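Phosphopantothenoylcysteine decarboxylase (Cryptococcus neoformans, PDB 6EOA) binds flavin mononucleotide and, as a member of the flavin-containing cysteine decarboxylase superfamily, probably decarboxylates phosphopantothenoylcysteine in coenzyme A biosynthesis. Local coordinates at residues G102-V105 and E109-W112; D81-V86 and G98-V103. All blocks are in the same frame, centred on the assembly; numbering follows the deposited sequence.

Contact 1 (G102-V105 and E109-W112). With FMN (flavin mononucleotide), chain B.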
loop_
_atom_site.group_PDB
_atom_site.type_symbol
_atom_site.label_atom_id
_atom_site.label_comp_id
_atom_site.label_asym_id
_atom_site.label_seq_id
_atom_site.Cartn_x
_atom_site.Cartn_y
_atom_site.Cartn_z
ATOM N N GLY A 102 2.212 -28.647 15.798
ATOM C CA GLY A 102 3.013 -27.445 15.769
ATOM C C GLY A 102 2.331 -26.632 14.687
ATOM O O GLY A 102 2.422 -26.952 13.502
ATOM N N VAL A 103 1.622 -25.588 15.106
ATOM C CA VAL A 103 0.933 -24.699 14.182
ATOM C C VAL A 103 1.404 -23.282 14.490
ATOM O O VAL A 103 0.860 -22.609 15.365
ATOM C CB VAL A 103 -0.604 -24.746 14.257
ATOM C CG1 VAL A 103 -1.210 -23.810 13.221
ATOM C CG2 VAL A 103 -1.105 -26.169 14.059
ATOM N N ARG A 104 2.425 -22.830 13.774
ATOM C CA ARG A 104 2.934 -21.486 13.987
ATOM C C ARG A 104 2.132 -20.476 13.177
ATOM O O ARG A 104 1.785 -20.717 12.020
ATOM C CB ARG A 104 4.425 -21.403 13.639
ATOM C CG ARG A 104 4.806 -20.159 12.851
ATOM C CD ARG A 104 6.295 -19.865 12.950
ATOM N NE ARG A 104 6.650 -19.253 14.229
ATOM C CZ ARG A 104 7.754 -18.541 14.440
ATOM N NH1 ARG A 104 8.622 -18.341 13.455
ATOM N NH2 ARG A 104 7.989 -18.023 15.640
ATOM N N VAL A 105 1.823 -19.353 13.811
ATOM C CA VAL A 105 1.208 -18.232 13.126
ATOM C C VAL A 105 2.307 -17.386 12.493
ATOM O O VAL A 105 3.018 -16.669 13.194
ATOM C CB VAL A 105 0.364 -17.368 14.088
ATOM C CG1 VAL A 105 -0.122 -16.111 13.391
ATOM C CG2 VAL A 105 -0.808 -18.175 14.646
ATOM N N GLU A 109 7.170 -10.324 9.635
ATOM C CA GLU A 109 8.472 -10.268 10.297
ATOM C C GLU A 109 9.303 -11.531 10.062
ATOM O O GLU A 109 10.514 -11.450 9.841
ATOM C CB GLU A 109 8.295 -10.043 11.805
ATOM C CG GLU A 109 7.973 -8.602 12.214
ATOM C CD GLU A 109 6.632 -8.118 11.686
ATOM O OE1 GLU A 109 6.609 -7.079 10.991
ATOM O OE2 GLU A 109 5.604 -8.776 11.960
ATOM N N ASP A 110 8.651 -12.691 10.109
ATOM C CA ASP A 110 9.349 -13.969 9.955
ATOM C C ASP A 110 10.029 -14.093 8.597
ATOM O O ASP A 110 11.059 -14.753 8.466
ATOM C CB ASP A 110 8.381 -15.142 10.139
ATOM C CG ASP A 110 7.718 -15.144 11.499
ATOM O OD1 ASP A 110 8.423 -14.943 12.509
ATOM O OD2 ASP A 110 6.487 -15.335 11.553
ATOM N N GLU A 111 9.448 -13.455 7.589
ATOM C CA GLU A 111 9.936 -13.603 6.226
ATOM C C GLU A 111 11.272 -12.903 6.017
ATOM O O GLU A 111 12.062 -13.302 5.163
ATOM C CB GLU A 111 8.904 -13.071 5.236
ATOM C CG GLU A 111 9.044 -13.655 3.845
ATOM C CD GLU A 111 7.954 -13.187 2.907
ATOM O OE1 GLU A 111 7.261 -12.204 3.242
ATOM O OE2 GLU A 111 7.793 -13.805 1.837
ATOM N N TRP A 112 11.528 -11.862 6.803
ATOM C CA TRP A 112 12.751 -11.082 6.647
ATOM C C TRP A 112 13.785 -11.413 7.723
ATOM O O TRP A 112 14.637 -10.590 8.052
ATOM C CB TRP A 112 12.423 -9.590 6.653
ATOM C CG TRP A 112 11.523 -9.210 5.519
ATOM C CD1 TRP A 112 10.187 -8.926 5.585
ATOM C CD2 TRP A 112 11.887 -9.101 4.141
ATOM N NE1 TRP A 112 9.701 -8.636 4.335
ATOM C CE2 TRP A 112 10.727 -8.737 3.427
ATOM C CE3 TRP A 112 13.085 -9.267 3.437
ATOM C CZ2 TRP A 112 10.727 -8.536 2.049
ATOM C CZ3 TRP A 112 13.086 -9.070 2.071
ATOM C CH2 TRP A 112 11.915 -8.706 1.389
HETATM N N1 FMN B . 9.494 -10.240 -5.166
HETATM C C2 FMN B . 9.744 -10.185 -6.524
HETATM O O2 FMN B . 8.929 -9.642 -7.272
HETATM N N3 FMN B . 10.901 -10.746 -7.037
HETATM C C4 FMN B . 11.813 -11.361 -6.199
HETATM O O4 FMN B . 12.839 -11.853 -6.665
HETATM C C4A FMN B . 11.564 -11.416 -4.828
HETATM N N5 FMN B . 12.465 -12.026 -3.975
HETATM C C5A FMN B . 12.212 -12.071 -2.616
HETATM C C6 FMN B . 13.119 -12.680 -1.753
HETATM C C7 FMN B . 12.866 -12.726 -0.385
HETATM C C7M FMN B . 13.846 -13.387 0.542
HETATM C C8 FMN B . 11.699 -12.157 0.119
HETATM C C8M FMN B . 11.401 -12.195 1.590
HETATM C C9 FMN B . 10.794 -11.549 -0.741
HETATM C C9A FMN B . 11.046 -11.504 -2.108
HETATM N N10 FMN B . 10.145 -10.893 -2.962
HETATM C C10 FMN B . 10.397 -10.850 -4.318
HETATM C "C1'" FMN B . 8.886 -10.283 -2.419
HETATM C "C2'" FMN B . 9.084 -8.786 -2.205
HETATM O "O2'" FMN B . 10.322 -8.525 -1.574
HETATM C "C3'" FMN B . 7.948 -8.220 -1.366
HETATM O "O3'" FMN B . 6.768 -8.282 -2.134
HETATM C "C4'" FMN B . 8.243 -6.777 -0.967
HETATM O "O4'" FMN B . 7.355 -6.359 0.047
HETATM C "C5'" FMN B . 8.114 -5.864 -2.178
HETATM O "O5'" FMN B . 8.616 -4.588 -1.859
HETATM P P FMN B . 9.066 -3.579 -3.038
HETATM O O1P FMN B . 7.824 -3.016 -3.692
HETATM O O2P FMN B . 9.902 -4.280 -4.086
HETATM O O3P FMN B . 9.875 -2.472 -2.419
#

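Contact 2 (D81-V86 and G98-V103)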
loop_
_atom_site.group_PDB
_atom_site.type_symbol
_atom_site.label_atom_id
_atom_site.label_comp_id
_atom_site.label_asym_id
_atom_site.label_seq_id
_atom_site.Cartn_x
_atom_site.Cartn_y
_atom_site.Cartn_z
ATOM N N ASP A 81 -3.985 -17.791 21.807
ATOM C CA ASP A 81 -5.395 -18.047 21.530
ATOM C C ASP A 81 -5.516 -19.316 20.696
ATOM O O ASP A 81 -6.352 -20.177 20.972
ATOM C CB ASP A 81 -6.044 -16.865 20.798
ATOM C CG ASP A 81 -6.196 -15.638 21.681
ATOM O OD1 ASP A 81 -6.305 -15.795 22.916
ATOM O OD2 ASP A 81 -6.200 -14.513 21.138
ATOM N N VAL A 82 -4.668 -19.423 19.676
ATOM C CA VAL A 82 -4.624 -20.609 18.827
ATOM C C VAL A 82 -4.253 -21.849 19.641
ATOM O O VAL A 82 -4.911 -22.885 19.544
ATOM C CB VAL A 82 -3.620 -20.438 17.669
ATOM C CG1 VAL A 82 -3.434 -21.753 16.928
ATOM C CG2 VAL A 82 -4.079 -19.342 16.719
ATOM N N ASP A 83 -3.203 -21.731 20.448
ATOM C CA ASP A 83 -2.755 -22.834 21.295
ATOM C C ASP A 83 -3.836 -23.273 22.282
ATOM O O ASP A 83 -4.081 -24.472 22.447
ATOM C CB ASP A 83 -1.486 -22.444 22.051
ATOM C CG ASP A 83 -0.258 -22.430 21.156
ATOM O OD1 ASP A 83 -0.419 -22.462 19.915
ATOM O OD2 ASP A 83 0.872 -22.386 21.692
ATOM N N ASN A 84 -4.476 -22.307 22.938
ATOM C CA ASN A 84 -5.607 -22.602 23.820
ATOM C C ASN A 84 -6.711 -23.316 23.053
ATOM O O ASN A 84 -7.347 -24.238 23.562
ATOM C CB ASN A 84 -6.164 -21.322 24.446
ATOM C CG ASN A 84 -5.308 -20.802 25.583
ATOM O OD1 ASN A 84 -4.459 -21.515 26.114
ATOM N ND2 ASN A 84 -5.533 -19.549 25.966
ATOM N N SER A 85 -6.918 -22.882 21.815
ATOM C CA SER A 85 -7.979 -23.418 20.977
ATOM C C SER A 85 -7.667 -24.840 20.509
ATOM O O SER A 85 -8.571 -25.664 20.351
ATOM C CB SER A 85 -8.211 -22.498 19.778
ATOM O OG SER A 85 -9.369 -22.870 19.059
ATOM N N VAL A 86 -6.385 -25.126 20.297
ATOM C CA VAL A 86 -5.961 -26.471 19.923
ATOM C C VAL A 86 -6.164 -27.439 21.091
ATOM O O VAL A 86 -6.715 -28.531 20.919
ATOM C CB VAL A 86 -4.484 -26.494 19.472
ATOM C CG1 VAL A 86 -3.984 -27.921 19.352
ATOM C CG2 VAL A 86 -4.322 -25.750 18.150
ATOM N N GLY A 98 5.249 -23.065 22.862
ATOM C CA GLY A 98 6.428 -23.903 22.847
ATOM C C GLY A 98 6.468 -24.139 21.351
ATOM O O GLY A 98 6.809 -23.240 20.577
ATOM N N GLU A 99 6.078 -25.342 20.942
ATOM C CA GLU A 99 6.160 -25.734 19.541
ATOM C C GLU A 99 4.813 -25.536 18.850
ATOM O O GLU A 99 4.718 -25.638 17.628
ATOM C CB GLU A 99 6.627 -27.185 19.408
ATOM C CG GLU A 99 7.967 -27.458 20.082
ATOM C CD GLU A 99 9.035 -26.438 19.710
ATOM O OE1 GLU A 99 9.752 -25.971 20.620
ATOM O OE2 GLU A 99 9.167 -26.109 18.512
ATOM N N HIS A 100 3.783 -25.254 19.647
ATOM C CA HIS A 100 2.446 -24.898 19.155
ATOM C C HIS A 100 1.767 -26.018 18.351
ATOM O O HIS A 100 0.942 -25.746 17.477
ATOM C CB HIS A 100 2.512 -23.617 18.312
ATOM C CG HIS A 100 3.293 -22.508 18.952
ATOM N ND1 HIS A 100 3.105 -22.121 20.261
ATOM C CD2 HIS A 100 4.260 -21.698 18.456
ATOM C CE1 HIS A 100 3.925 -21.125 20.547
ATOM N NE2 HIS A 100 4.636 -20.848 19.468
ATOM N N PHE A 101 2.167 -27.261 18.618
ATOM C CA PHE A 101 1.431 -28.478 18.222
ATOM C C PHE A 101 1.435 -29.092 16.789
ATOM O O PHE A 101 0.667 -30.029 16.581
ATOM C CB PHE A 101 -0.052 -28.290 18.574
ATOM C CG PHE A 101 -0.337 -28.304 20.044
ATOM C CD1 PHE A 101 -0.189 -29.467 20.777
ATOM C CD2 PHE A 101 -0.776 -27.159 20.691
ATOM C CE1 PHE A 101 -0.456 -29.488 22.132
ATOM C CE2 PHE A 101 -1.050 -27.173 22.047
ATOM C CZ PHE A 101 -0.888 -28.341 22.768
ATOM N N GLY A 102 2.212 -28.647 15.798
ATOM C CA GLY A 102 3.013 -27.445 15.769
ATOM C C GLY A 102 2.331 -26.632 14.687
ATOM O O GLY A 102 2.422 -26.952 13.502
ATOM N N VAL A 103 1.622 -25.588 15.106
ATOM C CA VAL A 103 0.933 -24.699 14.182
ATOM C C VAL A 103 1.404 -23.282 14.490
ATOM O O VAL A 103 0.860 -22.609 15.365
ATOM C CB VAL A 103 -0.604 -24.746 14.257
ATOM C CG1 VAL A 103 -1.210 -23.810 13.221
ATOM C CG2 VAL A 103 -1.105 -26.169 14.059
#

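Contact 1 (G102-V105 and E109-W112)
The Arg104 guanidinium and the Asp110 carboxylate meet over one guanidinium face, their planes turned only 23° apart, with OD2 above that face and OD1 nearest NH1. Arg104 NH1 lies 3.5 Å from Asp110 OD1, and because this oxygen sits well out of the guanidinium plane no N-H points at it; the pair is a salt bridge by charge alone. The other flat group, the Trp112 indole, faces the cofactor. The flavin methyl C8M rests on one of its faces, offset toward the rim, and comes within 3.5 Å of Trp112 CH2. At the indole edge, in plane, the ribityl O2' lies 3.4 Å from the same Trp112 CH2. Glu111 extends from the same turn, its CG anti to the backbone N (chi1 -157°), and brings CG to 3.6 Å from FMN C8M. Tyr75 of the second subunit stacks with Trp112, and Cys152 O together with several second-subunit residues hydrogen-bonds the FMN, which is therefore bound at a subunit interface.

Asp110 has a firmer partner than the arginine: OD2 accepts a hydrogen bond from Thr107 N, just ahead of its own helix. The Arg104 pairing adds a loose surface attraction across the connection. In the fold, 102-105 leads from the loop after helix 79-89 into strand 105-106, outermost in the parallel sheet of this chain, where Val105 packs on Ala69 of strand 63-69, while the short helix 108-111 follows directly and lays Asp110 and Glu111 against Leu123 of helix 123-130.

Contact 2 (D81-V86 and G98-V103)
The backbones come closest where helix 81-86 passes the irregular loop 98-103, with the CA atoms of Asp83 and His100 6.0 Å apart. His100 ND1 donates to Asp83 OD2 across 2.7 Å, entering on the syn lone pair of the carboxylate. The bond is bent, 146° at the hydrogen. OD2 stands 21° out of the imidazole plane, and the ring and carboxylate planes are turned obliquely to each other. Within the loop, the carbonyl oxygen of Gly98 lies over the centre of one imidazole face. Asp83 OD1 takes a second hydrogen bond from Gln79 NE2, so each carboxylate oxygen has its own donor.

One turn further along the helix, Val86 holds CG1 anti to its backbone N and places this methyl over a face of the Phe101 ring. Val86 CG1 is 4.0 Å from the centroid of the Phe101 ring and 28° off the normal, a CH-pi contact, with Phe101 CD2 its nearest ring atom. Leu92 and Arg87 also touch Phe101.

While Val86 and Phe101 supply the apolar part, the buried carboxylate probably holds the His100 proton on ND1 and may favour the charged imidazolium, with Glu80 OE2 probably adding to the negative field around OD2.

Contact 1 lies at the surface, whereas contact 2 is partly buried, with Asp83 and Val86 shielded from solvent. They share Gly102 and Val103, so the loop held against helix 79-89 in contact 2 runs straight on into strand 105-106, entered in contact 1. Val105 CG2 meets Val82 CG2 at 4.0 Å, joining the two by packing. Gln79 also serves both, bonding Asp83 as well as the backbone at Val103 and Val105. Directed hydrogen bonding and CH-pi packing fix 98-103 to the helix; between 102-105 and 109-112 there is chiefly an undirected charge pair, and the far end of contact 1 turns to FMN.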